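Local coordinates for protein beta-carbonic anhydrase (PDB 1G5C) that catalyses the reversible hydration of carbon dioxide to bicarbonate as a zinc-dependent, beta-class carbonic anhydrase of an archaeon, at residues Met33-Leu45 and Leu154-Leu166. Sequence-based numbering, arbitrary orientation.
Sequences MDSRLIDLLERAL and LIIDINTGRLKPL
Ile158 sits in the crook formed by Arg36 and Leu37. Its CG1 lies over one face of the Arg36 guanidinium, displaced toward the rim and 3.6 Å from Arg36 NE, while its CD1 reaches on to Leu37 CD2 at 3.7 Å. With CG1 anti to the backbone N (chi1 -162°), the longer branch of Ile158 runs into this corner, and the side chain as a whole crosses both of theirs at about a right angle. Leu37 CD2 also meets Ile156 CG2, and Ile156 CD1 touches both Leu41 CD1 and Ala44 CB, 3.6 Å from the latter. Where helix 40-45 passes the turn, the packing is against main chain: Leu40 CD2 rests on Ile158 O, and Ala44 CB lies 3.4 Å from Gly161 O. Leu45 CD2 and Leu163 CD1 close the far end.

The flat group of Arg36 is held from its edge. NE and NH2 grip Asp34 side-on, one nitrogen to each carboxylate oxygen, both on the syn side; NE to Asp34 OD1 is 2.9 Å. The anti lone pair of that same oxygen takes Arg36 N, an Asx turn that fixes the carboxylate from a second direction. A water joins Arg36 NH1 to Asn159 OD1, and NH1 also forms a salt bridge with Asp89. Asp157 OD1 shapes the turn by accepting Asn159 N at 2.8 Å and Thr160 N.

Strands 154-156 and 163-165 pair antiparallel as a beta hairpin, Ile155 and Lys164 hydrogen-bonded in both directions; 163-165 is outermost in the mixed sheet within this chain, and the turn packs against the chain following strand 27-32. The nearest Asp34 side-chain atom lies about 4 Å from the zinc bound by Cys32, His87 and Cys90, and the Asp34-Arg36 pair is the dyad characteristic of beta-carbonic anhydrase active sites.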
ATOM      1  N   MET A  33       4.358  -3.451   6.838  1.00 12.06           N
ATOM      2  CA  MET A  33       3.530  -2.486   7.570  1.00 14.86           C
ATOM      3  C   MET A  33       4.101  -2.136   8.953  1.00 15.51           C
ATOM      4  O   MET A  33       3.546  -1.281   9.677  1.00 14.83           O
ATOM      5  CB  MET A  33       2.101  -3.039   7.720  1.00 15.64           C
ATOM      6  CG  MET A  33       2.019  -4.240   8.645  1.00 18.82           C
ATOM      7  SD  MET A  33       0.412  -5.040   8.662  1.00 19.99           S
ATOM      8  CE  MET A  33      -0.442  -4.059   9.760  1.00 27.85           C
ATOM      9  N   ASP A  34       5.204  -2.799   9.303  1.00 11.15           N
ATOM     10  CA  ASP A  34       5.899  -2.601  10.572  1.00  9.29           C
ATOM     11  C   ASP A  34       6.068  -1.112  10.906  1.00  9.80           C
ATOM     12  O   ASP A  34       6.568  -0.326  10.092  1.00  6.42           O
ATOM     13  CB  ASP A  34       7.286  -3.291  10.523  1.00 10.26           C
ATOM     14  CG  ASP A  34       7.853  -3.549  11.917  1.00 14.08           C
ATOM     15  OD1 ASP A  34       8.274  -2.584  12.591  1.00 12.45           O
ATOM     16  OD2 ASP A  34       7.836  -4.715  12.349  1.00 14.85           O
ATOM     17  N   SER A  35       5.668  -0.725  12.111  1.00 10.72           N
ATOM     18  CA  SER A  35       5.743   0.683  12.527  1.00 13.32           C
ATOM     19  C   SER A  35       7.143   1.260  12.644  1.00 14.27           C
ATOM     20  O   SER A  35       7.313   2.486  12.599  1.00 11.00           O
ATOM     21  CB  SER A  35       5.007   0.911  13.860  1.00 16.24           C
ATOM     22  OG  SER A  35       5.735   0.376  14.950  1.00 16.07           O
ATOM     23  N   ARG A  36       8.150   0.399  12.778  1.00 14.95           N
ATOM     24  CA  ARG A  36       9.519   0.891  12.897  1.00 15.18           C
ATOM     25  C   ARG A  36      10.115   1.347  11.568  1.00 14.97           C
ATOM     26  O   ARG A  36      11.212   1.931  11.532  1.00 13.86           O
ATOM     27  CB  ARG A  36      10.402  -0.189  13.523  1.00 15.12           C
ATOM     28  CG  ARG A  36       9.990  -0.516  14.943  1.00 18.10           C
ATOM     29  CD  ARG A  36      10.696  -1.748  15.418  1.00 20.74           C
ATOM     30  NE  ARG A  36      10.126  -2.934  14.792  1.00 15.90           N
ATOM     31  CZ  ARG A  36      10.575  -4.168  14.991  1.00 20.99           C
ATOM     32  NH1 ARG A  36      11.616  -4.399  15.800  1.00 15.43           N
ATOM     33  NH2 ARG A  36       9.963  -5.174  14.393  1.00 19.44           N
ATOM     34  N   LEU A  37       9.404   1.077  10.479  1.00 11.99           N
ATOM     35  CA  LEU A  37       9.875   1.494   9.161  1.00 13.28           C
ATOM     36  C   LEU A  37       9.419   2.914   8.848  1.00 11.96           C
ATOM     37  O   LEU A  37       9.943   3.554   7.936  1.00 11.83           O
ATOM     38  CB  LEU A  37       9.353   0.546   8.075  1.00 12.61           C
ATOM     39  CG  LEU A  37       9.985  -0.848   8.094  1.00 12.83           C
ATOM     40  CD1 LEU A  37       9.213  -1.813   7.196  1.00 11.73           C
ATOM     41  CD2 LEU A  37      11.445  -0.723   7.649  1.00 12.82           C
ATOM     42  N   ILE A  38       8.429   3.406   9.584  1.00 12.71           N
ATOM     43  CA  ILE A  38       7.947   4.765   9.335  1.00 12.65           C
ATOM     44  C   ILE A  38       9.110   5.715   9.613  1.00 14.14           C
ATOM     45  O   ILE A  38       9.816   5.548  10.613  1.00 11.29           O
ATOM     46  CB  ILE A  38       6.757   5.131  10.265  1.00 14.56           C
ATOM     47  CG1 ILE A  38       5.582   4.182  10.005  1.00 12.85           C
ATOM     48  CG2 ILE A  38       6.306   6.584  10.002  1.00 14.57           C
ATOM     49  CD1 ILE A  38       4.426   4.348  11.013  1.00 13.47           C
ATOM     50  N   ASP A  39       9.320   6.676   8.710  1.00 10.53           N
ATOM     51  CA  ASP A  39      10.388   7.679   8.831  1.00 10.92           C
ATOM     52  C   ASP A  39      11.763   7.077   8.552  1.00  8.58           C
ATOM     53  O   ASP A  39      12.475   7.513   7.652  1.00 11.08           O
ATOM     54  CB  ASP A  39      10.392   8.310  10.247  1.00  9.61           C
ATOM     55  CG  ASP A  39      10.811   9.794  10.244  1.00 12.44           C
ATOM     56  OD1 ASP A  39      11.508  10.230   9.302  1.00 14.81           O
ATOM     57  OD2 ASP A  39      10.445  10.534  11.202  1.00 12.64           O
ATOM     58  N   LEU A  40      12.145   6.073   9.330  1.00 12.62           N
ATOM     59  CA  LEU A  40      13.447   5.435   9.151  1.00 12.53           C
ATOM     60  C   LEU A  40      13.704   4.942   7.716  1.00 12.97           C
ATOM     61  O   LEU A  40      14.775   5.185   7.147  1.00 12.62           O
ATOM     62  CB  LEU A  40      13.587   4.258  10.118  1.00 11.66           C
ATOM     63  CG  LEU A  40      14.877   3.428  10.071  1.00 13.38           C
ATOM     64  CD1 LEU A  40      16.110   4.318  10.257  1.00 14.42           C
ATOM     65  CD2 LEU A  40      14.828   2.399  11.172  1.00 15.94           C
ATOM     66  N   LEU A  41      12.722   4.269   7.123  1.00  9.45           N
ATOM     67  CA  LEU A  41      12.905   3.734   5.771  1.00 10.37           C
ATOM     68  C   LEU A  41      13.130   4.843   4.740  1.00 11.04           C
ATOM     69  O   LEU A  41      14.013   4.739   3.869  1.00 11.88           O
ATOM     70  CB  LEU A  41      11.696   2.884   5.374  1.00 10.47           C
ATOM     71  CG  LEU A  41      11.800   2.178   4.014  1.00 11.46           C
ATOM     72  CD1 LEU A  41      13.081   1.317   3.939  1.00 10.00           C
ATOM     73  CD2 LEU A  41      10.543   1.320   3.810  1.00 13.41           C
ATOM     74  N   GLU A  42      12.324   5.892   4.829  1.00  8.84           N
ATOM     75  CA  GLU A  42      12.465   7.031   3.932  1.00 13.28           C
ATOM     76  C   GLU A  42      13.872   7.632   4.030  1.00 14.06           C
ATOM     77  O   GLU A  42      14.520   7.849   3.017  1.00 15.83           O
ATOM     78  CB  GLU A  42      11.446   8.120   4.281  1.00 12.53           C
ATOM     79  CG  GLU A  42       9.997   7.779   3.960  1.00 24.52           C
ATOM     80  CD  GLU A  42       9.372   6.807   4.940  1.00 25.44           C
ATOM     81  OE1 GLU A  42       9.730   6.836   6.128  1.00 30.65           O
ATOM     82  OE2 GLU A  42       8.504   6.020   4.520  1.00 31.58           O
ATOM     83  N   ARG A  43      14.323   7.933   5.248  1.00 16.34           N
ATOM     84  CA  ARG A  43      15.662   8.510   5.455  1.00 15.85           C
ATOM     85  C   ARG A  43      16.741   7.516   5.000  1.00 15.83           C
ATOM     86  O   ARG A  43      17.729   7.892   4.380  1.00 16.04           O
ATOM     87  CB  ARG A  43      15.873   8.856   6.942  1.00 17.64           C
ATOM     88  CG  ARG A  43      15.398  10.275   7.382  1.00 15.25           C
ATOM     89  CD  ARG A  43      13.898  10.460   7.270  1.00 15.55           C
ATOM     90  NE  ARG A  43      13.456  10.891   5.939  1.00 15.49           N
ATOM     91  CZ  ARG A  43      12.180  11.114   5.626  1.00 17.59           C
ATOM     92  NH1 ARG A  43      11.232  10.939   6.547  1.00 15.16           N
ATOM     93  NH2 ARG A  43      11.845  11.529   4.409  1.00 17.96           N
ATOM     94  N   ALA A  44      16.535   6.240   5.288  1.00 11.92           N
ATOM     95  CA  ALA A  44      17.515   5.230   4.917  1.00 15.95           C
ATOM     96  C   ALA A  44      17.672   5.107   3.381  1.00 16.05           C
ATOM     97  O   ALA A  44      18.761   4.824   2.884  1.00 18.24           O
ATOM     98  CB  ALA A  44      17.125   3.871   5.543  1.00 12.41           C
ATOM     99  N   LEU A  45      16.591   5.335   2.642  1.00 16.08           N
ATOM    100  CA  LEU A  45      16.617   5.251   1.180  1.00 17.84           C
ATOM    101  C   LEU A  45      16.860   6.599   0.520  1.00 18.38           C
ATOM    102  O   LEU A  45      16.962   6.673  -0.706  1.00 19.57           O
ATOM    103  CB  LEU A  45      15.289   4.686   0.640  1.00 16.52           C
ATOM    104  CG  LEU A  45      14.907   3.251   1.033  1.00 19.13           C
ATOM    105  CD1 LEU A  45      13.455   3.017   0.669  1.00 19.36           C
ATOM    106  CD2 LEU A  45      15.811   2.234   0.348  1.00 18.90           C
ATOM    107  N   LEU A 154      16.076  -6.074  -1.238  1.00 16.18           N
ATOM    108  CA  LEU A 154      16.959  -5.598  -0.186  1.00 14.52           C
ATOM    109  C   LEU A 154      16.352  -5.955   1.145  1.00 17.23           C
ATOM    110  O   LEU A 154      15.157  -6.235   1.238  1.00 16.38           O
ATOM    111  CB  LEU A 154      17.081  -4.059  -0.220  1.00 15.37           C
ATOM    112  CG  LEU A 154      17.471  -3.325  -1.505  1.00 14.70           C
ATOM    113  CD1 LEU A 154      17.443  -1.814  -1.264  1.00 15.88           C
ATOM    114  CD2 LEU A 154      18.843  -3.764  -1.942  1.00 15.59           C
ATOM    115  N   ILE A 155      17.190  -5.963   2.175  1.00 13.79           N
ATOM    116  CA  ILE A 155      16.697  -6.166   3.515  1.00 16.16           C
ATOM    117  C   ILE A 155      17.343  -5.064   4.355  1.00 17.18           C
ATOM    118  O   ILE A 155      18.550  -4.796   4.230  1.00 16.56           O
ATOM    119  CB  ILE A 155      17.033  -7.553   4.087  1.00 17.44           C
ATOM    120  CG1 ILE A 155      16.391  -7.672   5.473  1.00 18.42           C
ATOM    121  CG2 ILE A 155      18.528  -7.757   4.163  1.00 15.21           C
ATOM    122  CD1 ILE A 155      16.338  -9.086   6.031  1.00 17.35           C
ATOM    123  N   ILE A 156      16.538  -4.403   5.182  1.00 15.45           N
ATOM    124  CA  ILE A 156      17.049  -3.330   6.024  1.00 15.85           C
ATOM    125  C   ILE A 156      17.109  -3.745   7.500  1.00 14.81           C
ATOM    126  O   ILE A 156      16.228  -4.453   7.978  1.00 14.07           O
ATOM    127  CB  ILE A 156      16.152  -2.049   5.896  1.00 16.09           C
ATOM    128  CG1 ILE A 156      16.813  -0.869   6.612  1.00 18.46           C
ATOM    129  CG2 ILE A 156      14.750  -2.302   6.505  1.00 12.51           C
ATOM    130  CD1 ILE A 156      16.089   0.485   6.352  1.00 19.82           C
ATOM    131  N   ASP A 157      18.159  -3.318   8.204  1.00 14.48           N
ATOM    132  CA  ASP A 157      18.286  -3.586   9.640  1.00 14.60           C
ATOM    133  C   ASP A 157      17.236  -2.677  10.288  1.00 16.27           C
ATOM    134  O   ASP A 157      17.325  -1.456  10.177  1.00 16.94           O
ATOM    135  CB  ASP A 157      19.684  -3.197  10.142  1.00 16.67           C
ATOM    136  CG  ASP A 157      19.876  -3.494  11.628  1.00 22.10           C
ATOM    137  OD1 ASP A 157      19.093  -2.978  12.470  1.00 21.74           O
ATOM    138  OD2 ASP A 157      20.811  -4.251  11.960  1.00 26.43           O
ATOM    139  N   ILE A 158      16.261  -3.260  10.977  1.00 16.99           N
ATOM    140  CA  ILE A 158      15.187  -2.478  11.561  1.00 19.32           C
ATOM    141  C   ILE A 158      15.596  -1.461  12.641  1.00 20.77           C
ATOM    142  O   ILE A 158      14.853  -0.517  12.938  1.00 21.47           O
ATOM    143  CB  ILE A 158      14.059  -3.423  12.081  1.00 17.67           C
ATOM    144  CG1 ILE A 158      12.754  -2.632  12.280  1.00 17.15           C
ATOM    145  CG2 ILE A 158      14.486  -4.121  13.381  1.00 16.63           C
ATOM    146  CD1 ILE A 158      12.208  -1.983  10.998  1.00 12.10           C
ATOM    147  N   ASN A 159      16.785  -1.617  13.208  1.00 20.72           N
ATOM    148  CA  ASN A 159      17.220  -0.675  14.227  1.00 20.92           C
ATOM    149  C   ASN A 159      18.189   0.394  13.738  1.00 21.75           C
ATOM    150  O   ASN A 159      18.188   1.508  14.250  1.00 22.69           O
ATOM    151  CB  ASN A 159      17.849  -1.432  15.399  1.00 23.96           C
ATOM    152  CG  ASN A 159      16.897  -2.444  16.006  1.00 23.20           C
ATOM    153  OD1 ASN A 159      15.791  -2.098  16.418  1.00 23.13           O
ATOM    154  ND2 ASN A 159      17.316  -3.699  16.050  1.00 20.35           N
ATOM    155  N   THR A 160      19.001   0.067  12.740  1.00 19.43           N
ATOM    156  CA  THR A 160      20.004   1.001  12.242  1.00 17.60           C
ATOM    157  C   THR A 160      19.695   1.634  10.875  1.00 19.49           C
ATOM    158  O   THR A 160      20.227   2.697  10.554  1.00 18.81           O
ATOM    159  CB  THR A 160      21.381   0.302  12.148  1.00 22.60           C
ATOM    160  OG1 THR A 160      21.381  -0.592  11.023  1.00 22.28           O
ATOM    161  CG2 THR A 160      21.670  -0.522  13.433  1.00 19.42           C
ATOM    162  N   GLY A 161      18.850   0.988  10.070  1.00 19.26           N
ATOM    163  CA  GLY A 161      18.523   1.529   8.757  1.00 14.60           C
ATOM    164  C   GLY A 161      19.522   1.113   7.685  1.00 15.30           C
ATOM    165  O   GLY A 161      19.411   1.492   6.514  1.00 15.78           O
ATOM    166  N   ARG A 162      20.508   0.316   8.065  1.00 16.38           N
ATOM    167  CA  ARG A 162      21.507  -0.122   7.088  1.00 17.69           C
ATOM    168  C   ARG A 162      20.896  -1.130   6.119  1.00 14.35           C
ATOM    169  O   ARG A 162      20.231  -2.068   6.539  1.00 15.14           O
ATOM    170  CB  ARG A 162      22.716  -0.741   7.802  1.00 16.80           C
ATOM    171  CG  ARG A 162      23.915  -0.984   6.884  1.00 20.40           C
ATOM    172  CD  ARG A 162      25.090  -1.567   7.670  1.00 23.75           C
ATOM    173  NE  ARG A 162      24.778  -2.894   8.196  1.00 25.84           N
ATOM    174  CZ  ARG A 162      24.840  -4.025   7.493  1.00 26.67           C
ATOM    175  NH1 ARG A 162      25.209  -4.013   6.218  1.00 25.23           N
ATOM    176  NH2 ARG A 162      24.519  -5.176   8.065  1.00 26.48           N
ATOM    177  N   LEU A 163      21.115  -0.916   4.823  1.00 16.59           N
ATOM    178  CA  LEU A 163      20.591  -1.799   3.780  1.00 17.41           C
ATOM    179  C   LEU A 163      21.581  -2.872   3.356  1.00 17.85           C
ATOM    180  O   LEU A 163      22.764  -2.607   3.208  1.00 19.17           O
ATOM    181  CB  LEU A 163      20.225  -0.988   2.525  1.00 14.27           C
ATOM    182  CG  LEU A 163      19.097   0.033   2.673  1.00 18.33           C
ATOM    183  CD1 LEU A 163      19.093   0.996   1.472  1.00 17.53           C
ATOM    184  CD2 LEU A 163      17.766  -0.707   2.798  1.00 15.84           C
ATOM    185  N   LYS A 164      21.076  -4.081   3.147  1.00 20.05           N
ATOM    186  CA  LYS A 164      21.885  -5.192   2.679  1.00 17.56           C
ATOM    187  C   LYS A 164      21.234  -5.671   1.379  1.00 17.00           C
ATOM    188  O   LYS A 164      20.064  -6.024   1.361  1.00 15.07           O
ATOM    189  CB  LYS A 164      21.899  -6.318   3.710  1.00 20.04           C
ATOM    190  CG  LYS A 164      22.494  -7.612   3.167  1.00 17.17           C
ATOM    191  CD  LYS A 164      22.370  -8.751   4.159  1.00 18.49           C
ATOM    192  CE  LYS A 164      22.968 -10.060   3.582  1.00 22.31           C
ATOM    193  NZ  LYS A 164      22.805 -11.202   4.531  1.00 22.81           N
ATOM    194  N   PRO A 165      21.970  -5.650   0.264  1.00 16.88           N
ATOM    195  CA  PRO A 165      21.319  -6.113  -0.961  1.00 20.25           C
ATOM    196  C   PRO A 165      21.208  -7.632  -1.036  1.00 19.74           C
ATOM    197  O   PRO A 165      22.133  -8.341  -0.645  1.00 21.88           O
ATOM    198  CB  PRO A 165      22.193  -5.511  -2.072  1.00 19.49           C
ATOM    199  CG  PRO A 165      23.544  -5.447  -1.444  1.00 25.14           C
ATOM    200  CD  PRO A 165      23.269  -5.008  -0.018  1.00 18.33           C
ATOM    201  N   LEU A 166      20.059  -8.122  -1.506  1.00 19.28           N
ATOM    202  CA  LEU A 166      19.826  -9.559  -1.651  1.00 18.82           C
ATOM    203  C   LEU A 166      19.845  -9.920  -3.130  1.00 20.64           C
ATOM    204  O   LEU A 166      20.296 -10.995  -3.516  1.00 19.59           O
ATOM    205  CB  LEU A 166      18.484  -9.963  -1.026  1.00 20.50           C
ATOM    206  CG  LEU A 166      18.448  -9.786   0.505  1.00 24.85           C
ATOM    207  CD1 LEU A 166      17.084 -10.153   1.061  1.00 18.73           C
ATOM    208  CD2 LEU A 166      19.537 -10.670   1.139  1.00 19.84           C
TER
HETATM  209  O   HOH W   1      13.395  -3.074  17.526  1.00 25.41           O